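Local coordinates for protein L-methionine gamma-lyase (Fusobacterium nucleatum subsp. nucleatum, PDB 6LXU) that belongs to the pyridoxal-phosphate-dependent enzymes of the Cys/Met metabolism family and is built here as an assembly of four protein chains, at residues P31-S36 with N64-V69; G83-S88 with A246-Q251. All coordinates share one frame; numbering follows the deposited sequence. Where two conformers were deposited one is given.

Interaction 1: residues P31-S36 with N64-V69; sequences PIYQTS and NPTTTV
Pro31 receives through its carbonyl O a hydrogen bond from Thr66 OG1 at 2.8 Å, with the donor tilted slightly from the carbonyl plane. The same hydroxyl accepts from Tyr33 N in a nearly straight bond (2.9 Å, 168°), so one buried oxygen both gives and takes, tying together the backbone on both sides of Ile32, whose side chain points away from 64-69 and touches Gln251 and Tyr254 of helix 250-260. The ring of Tyr33 is sandwiched between two prolines: Pro65 CG makes a CH-pi contact over one face, 4.0 Å from the ring centroid, while Pro31 CB lies 3.7 Å above the other, offset toward the rim. Tyr25 of the second subunit adds an edge-to-face contact. At the start of helix 65-78, Asn64 is the N-cap; its OD1 accepts a weak capping bond from Thr66 N. With CG anti to the backbone N (chi1 174°), Asn64 ND2 donates to Tyr33 O at 2.9 Å, in the carbonyl plane, and also bonds to Thr60 OG1. Two successive inverse gamma turns, centred on Tyr33 and Gln34, bend the backbone here. Thr35 CG2 rests 4.0 Å from Asn64 ND2, while Thr35 OG1 bonds to Thr37 O and to Ala29 N of the second subunit.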
ATOM      1  N   PRO A  31      -9.869   7.875  -2.070  1.00  6.26           N
ATOM      2  CA  PRO A  31      -8.611   7.584  -2.770  1.00  6.18           C
ATOM      3  C   PRO A  31      -7.384   7.835  -1.904  1.00  5.88           C
ATOM      4  O   PRO A  31      -7.400   8.712  -1.018  1.00  6.76           O
ATOM      5  CB  PRO A  31      -8.644   8.525  -3.974  1.00  6.49           C
ATOM      6  CG  PRO A  31     -10.101   8.796  -4.169  1.00  6.88           C
ATOM      7  CD  PRO A  31     -10.726   8.782  -2.858  1.00  6.80           C
ATOM      8  N   ILE A  32      -6.323   7.091  -2.195  1.00  5.33           N
ATOM      9  CA  ILE A  32      -5.048   7.266  -1.500  1.00  5.21           C
ATOM     10  C   ILE A  32      -4.235   8.217  -2.352  1.00  5.00           C
ATOM     11  O   ILE A  32      -3.718   7.841  -3.397  1.00  4.69           O
ATOM     12  CB  ILE A  32      -4.320   5.932  -1.260  1.00  5.33           C
ATOM     13  CG1 ILE A  32      -5.276   4.898  -0.653  1.00  5.57           C
ATOM     14  CG2 ILE A  32      -3.110   6.181  -0.371  1.00  5.55           C
ATOM     15  CD1 ILE A  32      -4.661   3.523  -0.477  1.00  6.07           C
ATOM     16  N   TYR A  33      -4.130   9.468  -1.895  1.00  5.23           N
ATOM     17  CA  TYR A  33      -3.391  10.485  -2.622  1.00  5.72           C
ATOM     18  C   TYR A  33      -1.917  10.382  -2.210  1.00  5.44           C
ATOM     19  O   TYR A  33      -1.389  11.204  -1.442  1.00  5.61           O
ATOM     20  CB  TYR A  33      -4.058  11.864  -2.396  1.00  6.79           C
ATOM     21  CG  TYR A  33      -5.515  11.966  -3.010  1.00  7.63           C
ATOM     22  CD1 TYR A  33      -5.702  12.009  -4.372  1.00  8.32           C
ATOM     23  CD2 TYR A  33      -6.642  12.024  -2.201  1.00  8.39           C
ATOM     24  CE1 TYR A  33      -6.962  12.143  -4.919  1.00  8.67           C
ATOM     25  CE2 TYR A  33      -7.913  12.158  -2.749  1.00  8.76           C
ATOM     26  CZ  TYR A  33      -8.067  12.202  -4.111  1.00  9.10           C
ATOM     27  OH  TYR A  33      -9.339  12.321  -4.640  1.00 10.06           O
ATOM     28  N   GLN A  34      -1.278   9.320  -2.698  1.00  5.25           N
ATOM     29  CA  GLN A  34       0.089   8.993  -2.348  1.00  5.25           C
ATOM     30  C   GLN A  34       1.017   9.858  -3.218  1.00  5.12           C
ATOM     31  O   GLN A  34       1.550   9.424  -4.230  1.00  5.11           O
ATOM     32  CB  GLN A  34       0.334   7.482  -2.511  1.00  5.35           C
ATOM     33  CG  GLN A  34       1.673   7.051  -1.952  1.00  5.72           C
ATOM     34  CD  GLN A  34       1.704   6.942  -0.441  1.00  5.99           C
ATOM     35  OE1 GLN A  34       0.740   6.467   0.157  1.00  6.81           O
ATOM     36  NE2 GLN A  34       2.798   7.349   0.183  1.00  5.91           N
ATOM     37  N   THR A  35       1.133  11.123  -2.788  1.00  5.26           N
ATOM     38  CA  THR A  35       1.839  12.159  -3.534  1.00  5.34           C
ATOM     39  C   THR A  35       2.630  13.000  -2.567  1.00  5.30           C
ATOM     40  O   THR A  35       2.227  13.167  -1.414  1.00  5.14           O
ATOM     41  CB  THR A  35       0.868  13.043  -4.342  1.00  5.69           C
ATOM     42  OG1 THR A  35       1.613  13.758  -5.330  1.00  5.77           O
ATOM     43  CG2 THR A  35       0.065  14.015  -3.480  1.00  5.79           C
ATOM     44  N   SER A  36       3.759  13.540  -3.026  1.00  5.42           N
ATOM     45  CA  SER A  36       4.461  14.572  -2.258  1.00  6.00           C
ATOM     46  C   SER A  36       3.912  15.950  -2.618  1.00  6.54           C
ATOM     47  O   SER A  36       3.646  16.758  -1.735  1.00  7.57           O
ATOM     48  CB  SER A  36       5.959  14.524  -2.523  1.00  6.12           C
ATOM     49  OG  SER A  36       6.230  14.676  -3.897  1.00  6.84           O
ATOM     50  N   ASN A  64      -2.926  17.133   2.834  1.00  5.76           N
ATOM     51  CA  ASN A  64      -3.139  16.159   1.773  1.00  5.54           C
ATOM     52  C   ASN A  64      -4.616  15.758   1.829  1.00  5.56           C
ATOM     53  O   ASN A  64      -5.149  15.619   2.914  1.00  5.48           O
ATOM     54  CB  ASN A  64      -2.214  14.950   2.034  1.00  5.41           C
ATOM     55  CG  ASN A  64      -2.439  13.800   1.083  1.00  5.32           C
ATOM     56  OD1 ASN A  64      -3.443  13.093   1.166  1.00  5.40           O
ATOM     57  ND2 ASN A  64      -1.488  13.583   0.172  1.00  5.06           N
ATOM     58  N   PRO A  65      -5.261  15.554   0.666  1.00  5.89           N
ATOM     59  CA  PRO A  65      -6.709  15.294   0.729  1.00  6.12           C
ATOM     60  C   PRO A  65      -7.103  14.029   1.491  1.00  5.67           C
ATOM     61  O   PRO A  65      -8.131  14.023   2.161  1.00  5.82           O
ATOM     62  CB  PRO A  65      -7.161  15.273  -0.726  1.00  6.85           C
ATOM     63  CG  PRO A  65      -5.962  15.494  -1.548  1.00  7.03           C
ATOM     64  CD  PRO A  65      -4.770  15.711  -0.704  1.00  6.43           C
ATOM     65  N   THR A  66      -6.327  12.949   1.371  1.00  5.15           N
ATOM     66  CA  THR A  66      -6.615  11.753   2.166  1.00  5.19           C
ATOM     67  C   THR A  66      -6.535  12.078   3.657  1.00  5.16           C
ATOM     68  O   THR A  66      -7.415  11.761   4.444  1.00  5.16           O
ATOM     69  CB  THR A  66      -5.675  10.591   1.799  1.00  5.30           C
ATOM     70  OG1 THR A  66      -5.693  10.377   0.388  1.00  5.25           O
ATOM     71  CG2 THR A  66      -6.052   9.330   2.558  1.00  5.50           C
ATOM     72  N   THR A  67      -5.457  12.758   4.038  1.00  5.11           N
ATOM     73  CA  THR A  67      -5.253  13.122   5.429  1.00  5.28           C
ATOM     74  C   THR A  67      -6.332  14.085   5.933  1.00  5.43           C
ATOM     75  O   THR A  67      -6.749  13.984   7.081  1.00  5.58           O
ATOM     76  CB  THR A  67      -3.856  13.698   5.591  1.00  5.48           C
ATOM     77  OG1 THR A  67      -2.957  12.760   4.995  1.00  6.08           O
ATOM     78  CG2 THR A  67      -3.504  13.905   7.030  1.00  5.62           C
ATOM     79  N   THR A  68      -6.767  15.002   5.073  1.00  5.65           N
ATOM     80  CA  THR A  68      -7.843  15.921   5.462  1.00  6.02           C
ATOM     81  C   THR A  68      -9.110  15.189   5.898  1.00  6.06           C
ATOM     82  O   THR A  68      -9.756  15.584   6.869  1.00  6.32           O
ATOM     83  CB  THR A  68      -8.169  16.881   4.314  1.00  6.34           C
ATOM     84  OG1 THR A  68      -7.023  17.709   4.112  1.00  6.78           O
ATOM     85  CG2 THR A  68      -9.384  17.759   4.616  1.00  6.62           C
ATOM     86  N   VAL A  69      -9.463  14.128   5.189  1.00  6.08           N
ATOM     87  CA  VAL A  69     -10.633  13.333   5.571  1.00  6.29           C
ATOM     88  C   VAL A  69     -10.475  12.771   6.968  1.00  6.05           C
ATOM     89  O   VAL A  69     -11.388  12.857   7.782  1.00  6.14           O
ATOM     90  CB  VAL A  69     -10.918  12.239   4.545  1.00  6.79           C
ATOM     91  CG1 VAL A  69     -11.974  11.262   5.048  1.00  7.03           C
ATOM     92  CG2 VAL A  69     -11.370  12.875   3.248  1.00  7.34           C
TER

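Interaction 2: residues G83-S88 with A246-Q251; sequences GIAMSS and AVLGPQ
The flat group at the heart of this contact is the peptide linking Ala246 to Val247, and Ser87 lies against one of its faces. Ser87 OG stands almost straight above Ala246 C, 3.3 Å from it, while Ser87 N, over that same face, donates to Ala246 O at 2.9 Å. The donor sits 57° out of the carbonyl plane and the angle at the hydrogen is 143°, so the oxygen is approached from above. Around that oxygen also crowds Met86, whose CA makes a CA-H...O contact at 3.1 Å. Ser87 OG is put over the peptide by a first torsion of 62°, between backbone N and carbonyl carbon, and there it hydrogen-bonds Ser87 OG of the third subunit. A water links the backbones: it donates to Ala85 O and accepts from Leu248 N, both at 2.8 Å. Leu248 lays its two methyls along one side of the strand end, CD2 against Ala85 CB (3.9 Å) and CD1 beside Met86 O. Strand 82-86 is one of two edge strands of the chain's seven-stranded mixed sheet, and pairs with strand 223-227. Its exit, lined by the loop leading into helix 250-260, belongs to the large domain expected of a fold-type I PLP-dependent enzyme.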
ATOM      1  N   GLY A  83      -9.072  19.165  13.020  1.00  6.58           N
ATOM      2  CA  GLY A  83      -8.156  18.066  13.277  1.00  6.41           C
ATOM      3  C   GLY A  83      -6.834  18.239  12.565  1.00  6.19           C
ATOM      4  O   GLY A  83      -6.762  18.876  11.516  1.00  6.21           O
ATOM      5  N   ILE A  84      -5.779  17.673  13.160  1.00  6.41           N
ATOM      6  CA  ILE A  84      -4.460  17.616  12.541  0.50  6.49           C
ATOM      7  C   ILE A  84      -3.920  16.212  12.743  1.00  6.27           C
ATOM      8  O   ILE A  84      -4.020  15.665  13.841  1.00  6.48           O
ATOM      9  CB  ILE A  84      -3.459  18.592  13.177  0.50  6.77           C
ATOM     10  CG1 ILE A  84      -4.093  19.938  13.513  0.50  6.96           C
ATOM     11  CG2 ILE A  84      -2.267  18.792  12.255  0.50  6.99           C
ATOM     12  CD1 ILE A  84      -3.165  20.756  14.356  0.50  7.01           C
ATOM     13  N   ALA A  85      -3.332  15.643  11.688  1.00  5.67           N
ATOM     14  CA  ALA A  85      -2.739  14.313  11.750  1.00  5.54           C
ATOM     15  C   ALA A  85      -1.222  14.381  11.685  1.00  5.30           C
ATOM     16  O   ALA A  85      -0.648  15.220  10.987  1.00  5.61           O
ATOM     17  CB  ALA A  85      -3.254  13.449  10.627  1.00  5.70           C
ATOM     18  N   MET A  86      -0.597  13.448  12.400  1.00  5.06           N
ATOM     19  CA  MET A  86       0.854  13.302  12.454  1.00  4.97           C
ATOM     20  C   MET A  86       1.204  11.826  12.370  1.00  4.83           C
ATOM     21  O   MET A  86       0.365  10.951  12.540  1.00  4.82           O
ATOM     22  CB  MET A  86       1.429  13.894  13.746  1.00  5.15           C
ATOM     23  CG  MET A  86       1.227  15.390  13.913  1.00  5.36           C
ATOM     24  SD  MET A  86      -0.423  15.864  14.453  1.00  5.80           S
ATOM     25  CE  MET A  86      -0.105  17.594  14.783  1.00  6.09           C
ATOM     26  N   SER A  87       2.492  11.562  12.168  1.00  4.73           N
ATOM     27  CA  SER A  87       2.987  10.200  11.967  1.00  4.92           C
ATOM     28  C   SER A  87       3.274   9.418  13.251  1.00  4.57           C
ATOM     29  O   SER A  87       3.788   8.303  13.172  1.00  4.60           O
ATOM     30  CB  SER A  87       4.191  10.209  11.051  1.00  5.42           C
ATOM     31  OG  SER A  87       5.224  10.956  11.640  1.00  6.82           O
ATOM     32  N   SER A  88       2.910   9.962  14.415  1.00  4.49           N
ATOM     33  CA  SER A  88       2.817   9.173  15.650  1.00  4.46           C
ATOM     34  C   SER A  88       2.070  10.000  16.680  1.00  4.43           C
ATOM     35  O   SER A  88       1.959  11.223  16.552  1.00  4.47           O
ATOM     36  CB  SER A  88       4.194   8.806  16.220  1.00  4.51           C
ATOM     37  OG  SER A  88       4.866   9.953  16.715  1.00  4.54           O
ATOM     38  N   ALA A 246       6.519  15.659  11.532  1.00  4.74           N
ATOM     39  CA  ALA A 246       5.930  14.331  11.741  1.00  4.84           C
ATOM     40  C   ALA A 246       4.741  14.120  10.794  1.00  4.85           C
ATOM     41  O   ALA A 246       3.590  14.030  11.215  1.00  4.91           O
ATOM     42  CB  ALA A 246       5.531  14.172  13.190  1.00  5.07           C
ATOM     43  N   VAL A 247       5.060  13.997   9.506  1.00  4.82           N
ATOM     44  CA  VAL A 247       4.064  13.959   8.445  1.00  4.85           C
ATOM     45  C   VAL A 247       3.548  12.552   8.241  1.00  4.73           C
ATOM     46  O   VAL A 247       4.309  11.640   7.917  1.00  5.03           O
ATOM     47  CB  VAL A 247       4.649  14.481   7.124  1.00  4.90           C
ATOM     48  CG1 VAL A 247       3.626  14.430   6.004  1.00  4.99           C
ATOM     49  CG2 VAL A 247       5.151  15.912   7.289  1.00  5.10           C
ATOM     50  N   LEU A 248       2.232  12.376   8.406  1.00  4.63           N
ATOM     51  CA  LEU A 248       1.588  11.080   8.208  1.00  4.75           C
ATOM     52  C   LEU A 248       1.627  10.683   6.728  1.00  4.57           C
ATOM     53  O   LEU A 248       1.300  11.458   5.836  1.00  4.81           O
ATOM     54  CB  LEU A 248       0.148  11.143   8.697  1.00  4.82           C
ATOM     55  CG  LEU A 248      -0.608   9.820   8.694  1.00  4.97           C
ATOM     56  CD1 LEU A 248       0.040   8.790   9.609  1.00  5.08           C
ATOM     57  CD2 LEU A 248      -2.042  10.068   9.128  1.00  5.14           C
ATOM     58  N   GLY A 249       2.000   9.438   6.466  1.00  4.66           N
ATOM     59  CA  GLY A 249       1.972   8.917   5.108  1.00  4.67           C
ATOM     60  C   GLY A 249       0.530   8.761   4.631  1.00  4.82           C
ATOM     61  O   GLY A 249      -0.322   8.298   5.396  1.00  4.79           O
ATOM     62  N   PRO A 250       0.234   9.116   3.365  1.00  5.14           N
ATOM     63  CA  PRO A 250      -1.134   8.932   2.880  1.00  5.33           C
ATOM     64  C   PRO A 250      -1.642   7.492   3.006  1.00  5.05           C
ATOM     65  O   PRO A 250      -2.813   7.291   3.340  1.00  5.10           O
ATOM     66  CB  PRO A 250      -1.064   9.454   1.450  1.00  5.50           C
ATOM     67  CG  PRO A 250      -0.032  10.534   1.518  1.00  5.53           C
ATOM     68  CD  PRO A 250       1.017   9.970   2.446  1.00  5.32           C
ATOM     69  N   GLN A 251      -0.778   6.511   2.804  1.00  5.11           N
ATOM     70  CA  GLN A 251      -1.191   5.110   2.995  1.00  5.26           C
ATOM     71  C   GLN A 251      -1.681   4.882   4.414  1.00  4.89           C
ATOM     72  O   GLN A 251      -2.719   4.245   4.640  1.00  4.74           O
ATOM     73  CB  GLN A 251      -0.049   4.146   2.690  1.00  5.79           C
ATOM     74  CG  GLN A 251      -0.441   2.691   2.899  1.00  6.28           C
ATOM     75  CD  GLN A 251      -1.529   2.252   1.952  1.00  6.92           C
ATOM     76  OE1 GLN A 251      -1.418   2.481   0.735  1.00  8.35           O
ATOM     77  NE2 GLN A 251      -2.580   1.609   2.471  1.00  7.26           N
TER
HETATM   78  O   HOH W   1       0.756  14.799   8.626  1.00  7.17           O

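How the interactions relate
From the N terminus, interaction 1 comes first: the irregular 31-36 run is brought back onto the start of helix 65-78, closing a loop of 27 residues that includes helix 43-50. Helix 65-78 then hands the chain on to strand 82-86, where interaction 2 opens; it closes 157 residues later, after the remaining six strands of the large sheet have been laid down. The two loops therefore follow in series, neither nested nor crossed. They nonetheless touch, with Pro250 CG 3.3 Å from Tyr33 O and Thr67 CG2 against Ala85 CB. Together they join the N-terminal region, helix 65-78, the sheet's edge and helix 250-260, and both meet the third subunit.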